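Local structure of extracellular solute-binding protein (Conexibacter woesei, 4P98) at residues F125-Y130 and L271-R276; E192-L197 and Q203-T208; A39-R44 and P250-Y255; D132-G137 and K168-R173. The protein probably captures a small solute at the outer face of the cell membrane for an ABC transporter, as a lipoprotein of the BMP (PnrA-like) family. One frame throughout, in Å; residues are numbered along the deposited sequence. Where two conformers were deposited one is given.

Interaction 1: F125-Y130 and L271-R276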
loop_
_atom_site.group_PDB
_atom_site.type_symbol
_atom_site.label_atom_id
_atom_site.label_comp_id
_atom_site.label_asym_id
_atom_site.label_seq_id
_atom_site.Cartn_x
_atom_site.Cartn_y
_atom_site.Cartn_z
ATOM N N PHE A 125 1.275 8.307 -1.652
ATOM C CA PHE A 125 1.032 7.981 -0.238
ATOM C C PHE A 125 -0.196 8.701 0.302
ATOM O O PHE A 125 -0.996 8.123 1.030
ATOM C CB PHE A 125 2.256 8.337 0.611
ATOM C CG PHE A 125 3.419 7.418 0.396
ATOM C CD1 PHE A 125 3.418 6.151 0.959
ATOM C CD2 PHE A 125 4.510 7.815 -0.364
ATOM C CE1 PHE A 125 4.487 5.288 0.764
ATOM C CE2 PHE A 125 5.586 6.961 -0.561
ATOM C CZ PHE A 125 5.569 5.696 0.004
ATOM N N GLY A 126 -0.351 9.955 -0.096
ATOM C CA GLY A 126 -1.491 10.767 0.312
ATOM C C GLY A 126 -2.834 10.113 0.023
ATOM O O GLY A 126 -3.784 10.330 0.763
ATOM N N GLN A 127 -2.909 9.311 -1.047
ATOM C CA GLN A 127 -4.157 8.625 -1.421
ATOM C C GLN A 127 -4.530 7.465 -0.516
ATOM O O GLN A 127 -5.714 7.236 -0.277
ATOM C CB GLN A 127 -4.133 8.162 -2.874
ATOM C CG GLN A 127 -4.289 9.330 -3.830
ATOM C CD GLN A 127 -4.803 8.940 -5.200
ATOM O OE1 GLN A 127 -5.230 7.822 -5.430
ATOM N NE2 GLN A 127 -4.743 9.880 -6.122
ATOM N N LEU A 128 -3.544 6.719 -0.038
ATOM C CA LEU A 128 -3.797 5.716 0.997
ATOM C C LEU A 128 -4.354 6.400 2.233
ATOM O O LEU A 128 -5.326 5.921 2.830
ATOM C CB LEU A 128 -2.525 4.970 1.383
ATOM C CG LEU A 128 -1.816 4.124 0.336
ATOM C CD1 LEU A 128 -0.475 3.680 0.928
ATOM C CD2 LEU A 128 -2.631 2.911 -0.076
ATOM N N GLY A 129 -3.756 7.524 2.611
ATOM C CA GLY A 129 -4.245 8.295 3.742
ATOM C C GLY A 129 -5.672 8.763 3.526
ATOM O O GLY A 129 -6.529 8.595 4.397
ATOM N N TYR A 130 -5.927 9.323 2.342
ATOM C CA TYR A 130 -7.254 9.835 2.020
ATOM C C TYR A 130 -8.333 8.758 2.155
ATOM O O TYR A 130 -9.377 9.015 2.737
ATOM C CB TYR A 130 -7.283 10.473 0.630
ATOM C CG TYR A 130 -8.522 11.303 0.387
ATOM C CD1 TYR A 130 -8.539 12.658 0.696
ATOM C CD2 TYR A 130 -9.678 10.728 -0.128
ATOM C CE1 TYR A 130 -9.665 13.428 0.472
ATOM C CE2 TYR A 130 -10.819 11.497 -0.361
ATOM C CZ TYR A 130 -10.803 12.841 -0.058
ATOM O OH TYR A 130 -11.930 13.611 -0.256
ATOM N N LEU A 271 -0.923 3.647 -9.839
ATOM C CA LEU A 271 -1.911 2.906 -9.063
ATOM C C LEU A 271 -2.588 3.904 -8.148
ATOM O O LEU A 271 -1.935 4.520 -7.315
ATOM C CB LEU A 271 -1.263 1.765 -8.272
ATOM C CG LEU A 271 -1.104 0.435 -9.014
ATOM C CD1 LEU A 271 -0.119 0.550 -10.168
ATOM C CD2 LEU A 271 -0.665 -0.641 -8.031
ATOM N N ALA A 272 -3.892 4.092 -8.324
ATOM C CA ALA A 272 -4.612 5.161 -7.627
ATOM C C ALA A 272 -6.042 4.765 -7.269
ATOM O O ALA A 272 -6.531 3.722 -7.690
ATOM C CB ALA A 272 -4.618 6.425 -8.487
ATOM N N LEU A 273 -6.714 5.611 -6.483
ATOM C CA LEU A 273 -8.093 5.328 -6.082
ATOM C C LEU A 273 -9.006 5.298 -7.290
ATOM O O LEU A 273 -9.835 4.399 -7.425
ATOM C CB LEU A 273 -8.593 6.375 -5.094
ATOM C CG LEU A 273 -7.949 6.338 -3.709
ATOM C CD1 LEU A 273 -8.206 7.641 -2.974
ATOM C CD2 LEU A 273 -8.476 5.152 -2.924
ATOM N N GLY A 274 -8.806 6.263 -8.184
ATOM C CA GLY A 274 -9.606 6.388 -9.397
ATOM C C GLY A 274 -9.617 5.181 -10.312
ATOM O O GLY A 274 -10.628 4.893 -10.923
ATOM N N ASN A 275 -8.496 4.475 -10.415
ATOM C CA ASN A 275 -8.391 3.284 -11.276
ATOM C C ASN A 275 -8.355 1.935 -10.532
ATOM O O ASN A 275 -8.043 0.906 -11.135
ATOM C CB ASN A 275 -7.170 3.409 -12.208
ATOM C CG ASN A 275 -5.861 3.618 -11.448
ATOM O OD1 ASN A 275 -5.687 3.117 -10.356
ATOM N ND2 ASN A 275 -4.949 4.380 -12.032
ATOM N N ARG A 276 -8.675 1.942 -9.235
ATOM C CA ARG A 276 -8.687 0.718 -8.397
ATOM C C ARG A 276 -7.297 0.056 -8.245
ATOM O O ARG A 276 -7.181 -1.138 -7.945
ATOM C CB ARG A 276 -9.781 -0.260 -8.864
ATOM C CG ARG A 276 -11.176 0.387 -8.844
ATOM C CD ARG A 276 -12.323 -0.600 -9.075
ATOM N NE ARG A 276 -12.097 -1.868 -8.382
ATOM C CZ ARG A 276 -12.436 -2.142 -7.120
ATOM N NH1 ARG A 276 -13.058 -1.245 -6.352
ATOM N NH2 ARG A 276 -12.143 -3.339 -6.618
#
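Q127, near the start of helix 125-137, reaches across to the backbone of L273, in the loop that leaves strand 268-271. The fold is that of a two-lobed solute-binding protein. Strands 118-123 and 268-271 are neighbours in the sheet of one lobe, while helix 125-137 runs on into the other, so the contact lies where the chain passes between lobes. The tight part is built round the side-chain carbonyl of Q127. Its CG sits beside the backbone N and anti to the carbonyl carbon (chi1 -73°), and the chain then extends, which carries OE1 far enough from the helix to accept a hydrogen bond from L273 N. The bond from L273 N to Q127 OE1 is 2.9 Å long and nearly straight, 170° at the hydrogen, with the donor almost in line with the C=O bond. Apolar atoms crowd the same oxygen: A272 CB lies 3.4 Å from Q127 OE1 and L273 CG 3.5 Å from it. I278 adds to the packing on Q127 and L273. Farther along the helix the fit loosens, and L273 CD1 comes only to 4.4 Å from Y130 CD2, meeting that ring obliquely. The exposed side is the far end of the loop, where a type I turn from L273 to R276 carries N275 and R276 away from the helix. L273 O also takes a hydrogen bond from S302 OG of helix 294-307. Within the loop, the side chain of N275 folds back toward A272, its OD1 accepting a hydrogen bond from A272 N at 2.9 Å, with the donor tilted 20° from the carbonyl plane.

Interaction 2: E192-L197 and Q203-T208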
loop_
_atom_site.group_PDB
_atom_site.type_symbol
_atom_site.label_atom_id
_atom_site.label_comp_id
_atom_site.label_asym_id
_atom_site.label_seq_id
_atom_site.Cartn_x
_atom_site.Cartn_y
_atom_site.Cartn_z
ATOM N N GLU A 192 1.744 2.553 22.998
ATOM C CA GLU A 192 1.663 3.646 23.966
ATOM C C GLU A 192 0.981 4.890 23.384
ATOM O O GLU A 192 0.143 5.521 24.042
ATOM C CB GLU A 192 3.076 4.004 24.463
ATOM C CG GLU A 192 3.712 2.903 25.303
ATOM C CD GLU A 192 5.226 3.020 25.454
ATOM O OE1 GLU A 192 5.856 3.959 24.895
ATOM O OE2 GLU A 192 5.795 2.150 26.145
ATOM N N ALA A 193 1.341 5.238 22.151
ATOM C CA ALA A 193 0.761 6.396 21.475
ATOM C C ALA A 193 -0.734 6.175 21.254
ATOM O O ALA A 193 -1.527 7.056 21.526
ATOM C CB ALA A 193 1.468 6.673 20.144
ATOM N N ALA A 194 -1.112 4.984 20.802
ATOM C CA ALA A 194 -2.527 4.664 20.571
ATOM C C ALA A 194 -3.359 4.700 21.865
ATOM O O ALA A 194 -4.483 5.219 21.882
ATOM C CB ALA A 194 -2.657 3.325 19.875
ATOM N N ARG A 195 -2.804 4.154 22.947
ATOM C CA ARG A 195 -3.452 4.211 24.268
ATOM C C ARG A 195 -3.675 5.669 24.717
ATOM O O ARG A 195 -4.724 6.006 25.269
ATOM C CB ARG A 195 -2.620 3.428 25.302
ATOM C CG ARG A 195 -3.251 3.263 26.677
ATOM C CD ARG A 195 -2.451 2.278 27.539
ATOM N NE ARG A 195 -1.060 2.674 27.770
ATOM C CZ ARG A 195 0.043 2.053 27.322
ATOM N NH1 ARG A 195 1.234 2.550 27.643
ATOM N NH2 ARG A 195 -0.001 0.948 26.564
ATOM N N GLY A 196 -2.705 6.537 24.460
ATOM C CA GLY A 196 -2.834 7.945 24.801
ATOM C C GLY A 196 -4.008 8.613 24.086
ATOM O O GLY A 196 -4.774 9.360 24.699
ATOM N N LEU A 197 -4.158 8.326 22.796
ATOM C CA LEU A 197 -5.285 8.859 22.015
ATOM C C LEU A 197 -6.616 8.263 22.491
ATOM O O LEU A 197 -7.624 8.962 22.573
ATOM C CB LEU A 197 -5.089 8.579 20.528
ATOM C CG LEU A 197 -3.856 9.253 19.918
ATOM C CD1 LEU A 197 -3.617 8.757 18.508
ATOM C CD2 LEU A 197 -4.008 10.752 19.926
ATOM N N GLN A 203 -12.440 7.214 19.310
ATOM C CA GLN A 203 -13.427 6.149 19.117
ATOM C C GLN A 203 -13.051 5.229 17.969
ATOM O O GLN A 203 -13.756 4.275 17.668
ATOM C CB GLN A 203 -14.815 6.758 18.889
ATOM C CG GLN A 203 -15.295 7.586 20.083
ATOM C CD GLN A 203 -16.490 8.471 19.767
ATOM O OE1 GLN A 203 -16.513 9.175 18.766
ATOM N NE2 GLN A 203 -17.476 8.455 20.642
ATOM N N LEU A 204 -11.915 5.528 17.342
ATOM C CA LEU A 204 -11.370 4.734 16.252
ATOM C C LEU A 204 -9.879 5.055 16.176
ATOM O O LEU A 204 -9.470 6.207 16.365
ATOM C CB LEU A 204 -12.042 5.121 14.928
ATOM C CG LEU A 204 -11.415 4.666 13.607
ATOM C CD1 LEU A 204 -11.843 3.251 13.265
ATOM C CD2 LEU A 204 -11.797 5.623 12.470
ATOM N N LEU A 205 -9.079 4.049 15.869
ATOM C CA LEU A 205 -7.633 4.242 15.795
ATOM C C LEU A 205 -7.126 3.870 14.416
ATOM O O LEU A 205 -7.316 2.749 13.967
ATOM C CB LEU A 205 -6.930 3.416 16.876
ATOM C CG LEU A 205 -7.115 3.968 18.297
ATOM C CD1 LEU A 205 -6.774 2.947 19.387
ATOM C CD2 LEU A 205 -6.337 5.256 18.497
ATOM N N VAL A 206 -6.461 4.816 13.758
ATOM C CA VAL A 206 -5.939 4.607 12.413
ATOM C C VAL A 206 -4.419 4.470 12.454
ATOM O O VAL A 206 -3.747 5.335 12.975
ATOM C CB VAL A 206 -6.297 5.791 11.496
ATOM C CG1 VAL A 206 -5.897 5.489 10.059
ATOM C CG2 VAL A 206 -7.783 6.097 11.587
ATOM N N ALA A 207 -3.910 3.383 11.888
ATOM C CA ALA A 207 -2.473 3.120 11.781
ATOM C C ALA A 207 -1.944 3.504 10.406
ATOM O O ALA A 207 -2.497 3.078 9.383
ATOM C CB ALA A 207 -2.201 1.645 12.011
ATOM N N THR A 208 -0.853 4.263 10.376
ATOM C CA THR A 208 -0.137 4.496 9.113
ATOM C C THR A 208 1.203 3.783 9.039
ATOM O O THR A 208 1.810 3.713 7.967
ATOM C CB THR A 208 0.086 5.981 8.851
ATOM O OG1 THR A 208 0.885 6.544 9.888
ATOM C CG2 THR A 208 -1.247 6.693 8.777
#
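L205 packs its branched end against A194 and L197, closing a beta-alpha-beta crossover in the second lobe: helix 187-199 leads from strand 175-180 to the parallel strand 205-207, with strand 144-149 lying between the two in the sheet. The contact is buried and made by apolar side chains, with no hydrogen bond across it. CB of L205 leaves the strand toward the helix. CG follows anti to the carbonyl carbon (chi1 -72°), and that choice aims both methyls at the helix. L205 CD1 is the branch next to the A194 methyl, 4.2 Å from A194 CB. Both methyls lie near A194 O, but only L205 CD2 reaches L197, 4.1 Å from L197 CB. With an alanine here, A194 and L197 would probably be left facing a gap between helix and sheet, since both of the touching methyls would be gone. Helix 212-221 borders the same place: L214 and A218 meet L205, and L214 and A217 meet A194. V148 of the neighbouring strand touches A194 and L197. The closest approach of all is to the helix backbone, A194 O lying 3.9 Å from L205 CD2.

Interaction 3: A39-R44 and P250-Y255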
loop_
_atom_site.group_PDB
_atom_site.type_symbol
_atom_site.label_atom_id
_atom_site.label_comp_id
_atom_site.label_asym_id
_atom_site.label_seq_id
_atom_site.Cartn_x
_atom_site.Cartn_y
_atom_site.Cartn_z
ATOM N N ALA A 39 3.428 -10.030 -2.947
ATOM C CA ALA A 39 3.361 -11.486 -2.812
ATOM C C ALA A 39 1.953 -12.031 -3.097
ATOM O O ALA A 39 1.809 -13.066 -3.746
ATOM C CB ALA A 39 3.825 -11.918 -1.424
ATOM N N GLU A 40 0.926 -11.322 -2.633
ATOM C CA GLU A 40 -0.452 -11.770 -2.822
ATOM C C GLU A 40 -0.858 -11.649 -4.296
ATOM O O GLU A 40 -1.488 -12.560 -4.841
ATOM C CB GLU A 40 -1.426 -11.003 -1.940
ATOM C CG GLU A 40 -2.824 -11.602 -1.986
ATOM C CD GLU A 40 -3.869 -10.750 -1.315
ATOM O OE1 GLU A 40 -4.746 -10.238 -2.040
ATOM O OE2 GLU A 40 -3.820 -10.598 -0.073
ATOM N N ALA A 41 -0.469 -10.554 -4.938
ATOM C CA ALA A 41 -0.693 -10.394 -6.377
ATOM C C ALA A 41 0.020 -11.504 -7.147
ATOM O O ALA A 41 -0.549 -12.101 -8.071
ATOM C CB ALA A 41 -0.232 -9.028 -6.852
ATOM N N ALA A 42 1.248 -11.812 -6.745
ATOM C CA ALA A 42 2.011 -12.856 -7.407
ATOM C C ALA A 42 1.373 -14.246 -7.240
ATOM O O ALA A 42 1.369 -15.048 -8.183
ATOM C CB ALA A 42 3.454 -12.856 -6.922
ATOM N N GLU A 43 0.843 -14.530 -6.052
ATOM C CA GLU A 43 0.098 -15.770 -5.821
ATOM C C GLU A 43 -1.109 -15.853 -6.753
ATOM O O GLU A 43 -1.317 -16.866 -7.401
ATOM C CB GLU A 43 -0.371 -15.881 -4.362
ATOM C CG GLU A 43 0.619 -16.564 -3.444
ATOM C CD GLU A 43 0.907 -17.994 -3.875
ATOM O OE1 GLU A 43 0.008 -18.856 -3.761
ATOM O OE2 GLU A 43 2.032 -18.255 -4.336
ATOM N N ARG A 44 -1.888 -14.782 -6.823
ATOM C CA ARG A 44 -3.062 -14.759 -7.689
ATOM C C ARG A 44 -2.695 -14.868 -9.170
ATOM O O ARG A 44 -3.494 -15.372 -9.959
ATOM C CB ARG A 44 -3.912 -13.511 -7.431
ATOM C CG ARG A 44 -4.528 -13.479 -6.040
ATOM C CD ARG A 44 -5.052 -12.099 -5.696
ATOM N NE ARG A 44 -6.334 -11.818 -6.348
ATOM C CZ ARG A 44 -6.772 -10.604 -6.697
ATOM N NH1 ARG A 44 -7.968 -10.490 -7.276
ATOM N NH2 ARG A 44 -6.025 -9.503 -6.487
ATOM N N PRO A 250 -3.753 -6.377 -11.470
ATOM C CA PRO A 250 -3.974 -5.907 -12.864
ATOM C C PRO A 250 -2.677 -5.511 -13.583
ATOM O O PRO A 250 -2.495 -5.826 -14.775
ATOM C CB PRO A 250 -4.884 -4.695 -12.686
ATOM C CG PRO A 250 -5.669 -5.014 -11.446
ATOM C CD PRO A 250 -4.692 -5.735 -10.530
ATOM N N THR A 251 -1.771 -4.856 -12.862
ATOM C CA THR A 251 -0.476 -4.490 -13.422
ATOM C C THR A 251 0.318 -5.737 -13.838
ATOM O O THR A 251 0.834 -5.811 -14.950
ATOM C CB THR A 251 0.333 -3.627 -12.436
ATOM O OG1 THR A 251 -0.376 -2.410 -12.178
ATOM C CG2 THR A 251 1.721 -3.306 -12.990
ATOM N N TYR A 252 0.405 -6.721 -12.948
ATOM C CA TYR A 252 1.107 -7.965 -13.254
ATOM C C TYR A 252 0.479 -8.740 -14.412
ATOM O O TYR A 252 1.188 -9.326 -15.238
ATOM C CB TYR A 252 1.149 -8.870 -12.018
ATOM C CG TYR A 252 2.098 -8.429 -10.896
ATOM C CD1 TYR A 252 2.858 -7.264 -10.978
ATOM C CD2 TYR A 252 2.197 -9.184 -9.732
ATOM C CE1 TYR A 252 3.692 -6.877 -9.930
ATOM C CE2 TYR A 252 3.028 -8.809 -8.690
ATOM C CZ TYR A 252 3.778 -7.654 -8.793
ATOM O OH TYR A 252 4.608 -7.282 -7.742
ATOM N N GLN A 253 -0.850 -8.780 -14.446
ATOM C CA GLN A 253 -1.560 -9.424 -15.564
ATOM C C GLN A 253 -1.223 -8.751 -16.887
ATOM O O GLN A 253 -0.969 -9.415 -17.898
ATOM C CB GLN A 253 -3.065 -9.413 -15.308
ATOM C CG GLN A 253 -3.457 -10.401 -14.224
ATOM C CD GLN A 253 -4.894 -10.254 -13.789
ATOM O OE1 GLN A 253 -5.442 -9.151 -13.770
ATOM N NE2 GLN A 253 -5.508 -11.365 -13.413
ATOM N N SER A 254 -1.163 -7.430 -16.858
ATOM C CA SER A 254 -0.799 -6.647 -18.041
ATOM C C SER A 254 0.628 -6.976 -18.497
ATOM O O SER A 254 0.893 -7.090 -19.705
ATOM C CB SER A 254 -0.955 -5.149 -17.772
ATOM O OG SER A 254 -0.592 -4.391 -18.926
ATOM N N TYR A 255 1.545 -7.137 -17.547
ATOM C CA TYR A 255 2.901 -7.588 -17.884
ATOM C C TYR A 255 2.924 -8.914 -18.655
ATOM O O TYR A 255 3.665 -9.063 -19.630
ATOM C CB TYR A 255 3.756 -7.751 -16.615
ATOM C CG TYR A 255 4.085 -6.486 -15.843
ATOM C CD1 TYR A 255 4.017 -5.226 -16.424
ATOM C CD2 TYR A 255 4.508 -6.569 -14.516
ATOM C CE1 TYR A 255 4.333 -4.085 -15.701
ATOM C CE2 TYR A 255 4.835 -5.434 -13.794
ATOM C CZ TYR A 255 4.768 -4.200 -14.384
ATOM O OH TYR A 255 5.102 -3.084 -13.643
#
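The ring of Y252 leans on A41 and A42, so that helix 249-261 packs beside helix 34-45 in the first lobe. P250 lies at the exposed margin. T251 then turns to the sheet and touches D269 and L271 of strand 268-271. Y252 carries the contact. Its CG is anti to the carbonyl carbon (chi1 -73°) and the ring is turned to a chi2 of 1°, which presents the CD2-CE2 side to the other helix. There A41 CB lies 3.7 Å from Y252 CE2, approaching obliquely, and the backbone N of A42 comes to the ring edge, 4.0 Å from Y252 CE2. The methyl of A42 stands farther off, its CB 4.4 Å from Y252 CE2. A serine in place of Y252 would probably take from A41 and A42 the ring they pack on and open a gap between the two helices. Next, Q253 meets L45, and its NE2 is hydrogen-bonded to D48 OD2. S254 OG bonds to Q258 NE2, further along its own helix. Y255 looks to the sheet again, packing on D119 and W121 of strand 118-123 and reaching S103 OG with its hydroxyl. Helix 249-261 is thus held between helix 34-45, met through Y252 and Q253, and strands 101-105, 118-123 and 268-271.

Interaction 4: D132-G137 and K168-R173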
loop_
_atom_site.group_PDB
_atom_site.type_symbol
_atom_site.label_atom_id
_atom_site.label_comp_id
_atom_site.label_asym_id
_atom_site.label_seq_id
_atom_site.Cartn_x
_atom_site.Cartn_y
_atom_site.Cartn_z
ATOM N N ASP A 132 -8.234 5.987 3.995
ATOM C CA ASP A 132 -8.391 5.672 5.423
ATOM C C ASP A 132 -9.277 6.684 6.130
ATOM O O ASP A 132 -10.200 6.311 6.871
ATOM C CB ASP A 132 -7.036 5.663 6.131
ATOM C CG ASP A 132 -6.157 4.554 5.682
ATOM O OD1 ASP A 132 -6.671 3.485 5.294
ATOM O OD2 ASP A 132 -4.927 4.756 5.735
ATOM N N GLY A 133 -8.991 7.962 5.903
ATOM C CA GLY A 133 -9.736 9.055 6.504
ATOM C C GLY A 133 -11.181 9.094 6.035
ATOM O O GLY A 133 -12.094 9.353 6.822
ATOM N N PHE A 134 -11.389 8.824 4.750
ATOM C CA PHE A 134 -12.733 8.761 4.197
ATOM C C PHE A 134 -13.550 7.619 4.803
ATOM O O PHE A 134 -14.726 7.801 5.108
ATOM C CB PHE A 134 -12.683 8.629 2.678
ATOM C CG PHE A 134 -14.037 8.670 2.030
ATOM C CD1 PHE A 134 -14.743 7.507 1.803
ATOM C CD2 PHE A 134 -14.603 9.882 1.664
ATOM C CE1 PHE A 134 -16.004 7.546 1.210
ATOM C CE2 PHE A 134 -15.860 9.931 1.074
ATOM C CZ PHE A 134 -16.553 8.761 0.846
ATOM N N VAL A 135 -12.935 6.450 4.974
ATOM C CA VAL A 135 -13.598 5.328 5.634
ATOM C C VAL A 135 -13.920 5.695 7.078
ATOM O O VAL A 135 -15.028 5.410 7.561
ATOM C CB VAL A 135 -12.769 4.019 5.573
ATOM C CG1 VAL A 135 -13.342 2.952 6.490
ATOM C CG2 VAL A 135 -12.711 3.471 4.161
ATOM N N ALA A 136 -12.970 6.336 7.762
ATOM C CA ALA A 136 -13.186 6.779 9.137
ATOM C C ALA A 136 -14.385 7.727 9.249
ATOM O O ALA A 136 -15.174 7.634 10.183
ATOM C CB ALA A 136 -11.938 7.455 9.684
ATOM N N GLY A 137 -14.510 8.639 8.296
ATOM C CA GLY A 137 -15.600 9.600 8.294
ATOM C C GLY A 137 -16.934 9.030 7.842
ATOM O O GLY A 137 -17.957 9.681 7.989
ATOM N N LYS A 168 -12.304 14.905 6.818
ATOM C CA LYS A 168 -13.038 16.160 6.690
ATOM C C LYS A 168 -14.089 16.070 5.578
ATOM O O LYS A 168 -15.181 16.606 5.723
ATOM C CB LYS A 168 -12.091 17.327 6.424
ATOM C CG LYS A 168 -12.777 18.684 6.402
ATOM C CD LYS A 168 -11.789 19.785 6.083
ATOM C CE LYS A 168 -12.485 21.124 5.922
ATOM N NZ LYS A 168 -11.506 22.200 5.630
ATOM N N ALA A 169 -13.760 15.378 4.492
ATOM C CA ALA A 169 -14.677 15.230 3.367
ATOM C C ALA A 169 -15.886 14.385 3.749
ATOM O O ALA A 169 -17.018 14.766 3.477
ATOM C CB ALA A 169 -13.965 14.629 2.162
ATOM N N ALA A 170 -15.651 13.247 4.387
ATOM C CA ALA A 170 -16.737 12.338 4.726
ATOM C C ALA A 170 -17.491 12.741 5.995
ATOM O O ALA A 170 -18.673 12.421 6.134
ATOM C CB ALA A 170 -16.229 10.916 4.844
ATOM N N ASN A 171 -16.813 13.413 6.921
ATOM C CA ASN A 171 -17.436 13.825 8.178
ATOM C C ASN A 171 -16.781 15.088 8.705
ATOM O O ASN A 171 -15.883 15.022 9.556
ATOM C CB ASN A 171 -17.343 12.694 9.213
ATOM C CG ASN A 171 -18.100 12.998 10.492
ATOM O OD1 ASN A 171 -18.620 14.102 10.693
ATOM N ND2 ASN A 171 -18.167 12.010 11.372
ATOM N N PRO A 172 -17.231 16.252 8.218
ATOM C CA PRO A 172 -16.581 17.496 8.625
ATOM C C PRO A 172 -16.765 17.846 10.100
ATOM O O PRO A 172 -16.081 18.741 10.593
ATOM C CB PRO A 172 -17.236 18.555 7.724
ATOM C CG PRO A 172 -18.519 17.951 7.272
ATOM C CD PRO A 172 -18.300 16.478 7.220
ATOM N N ARG A 173 -17.678 17.153 10.785
ATOM C CA ARG A 173 -17.913 17.357 12.218
ATOM C C ARG A 173 -16.960 16.556 13.114
ATOM O O ARG A 173 -16.819 16.881 14.287
ATOM C CB ARG A 173 -19.362 17.003 12.571
ATOM C CG ARG A 173 -20.383 18.024 12.083
ATOM C CD ARG A 173 -20.521 19.176 13.072
ATOM N NE ARG A 173 -21.422 20.225 12.591
ATOM C CZ ARG A 173 -21.864 21.248 13.326
ATOM N NH1 ARG A 173 -21.504 21.382 14.601
ATOM N NH2 ARG A 173 -22.679 22.146 12.784
HETATM O O HOH W 1 -16.828 9.422 11.425
#
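G137 and N171 bring their backbones very close, CA to CA 4.6 Å, where G137 of helix 125-137 meets the residue at which the chain leaves helix 154-170. Such an approach depends on the missing side chain: a CB on G137 would point at the other segment and fall about 2.7 Å from A170 CB, a clash. These are two helices of the second alpha/beta lobe, and A170 CB carries the packing between them. A170 CB makes an off-centre CH-pi contact with the F134 ring, 4.2 Å from the centroid and 29° off the ring normal. A170 CB also rests 3.5 Å from the backbone F134 O. F134 places its ring here by holding CG anti to the backbone N (chi1 -175°), and L301 and R304 of helix 294-307 also pack on it. N171 adds its CB, 3.3 Å from G137 O. The amide beyond works through water: N171 ND2 donates to water 1 at 2.9 Å, and that water is hydrogen-bonded to A136 O at 2.7 Å. OD1 turns back to its own chain, taking weak hydrogen bonds from R173 N and A174 N, while ND2 has a second, weak bond to E143 OE2. No hydrogen bond passes directly between the segments, and G137 O and A170 O, 3.4 Å apart, are both acceptors, so cohesion must come from van der Waals packing, partly against carbonyl oxygens, and the bridging water.

Helix 125-137 links interactions 1 and 4, whose centres are about 15 Å apart; Y130 OH of the first touches A169 CB of the second at 3.3 Å. Interaction 4 in turn adjoins interaction 2, through A136 CB and L204 CD2 at 3.3 Å, so helix 125-137 lies against the sheet that carries strand 205-207. On its other side interaction 1 meets interaction 3, where L271 CD1 lies 3.6 Å from T251 OG1. Interactions 2 and 3 belong to different lobes, their centres about 33 Å apart. Interaction 1 sits between the lobes, and in relatives of this fold the solute is bound in the cleft there.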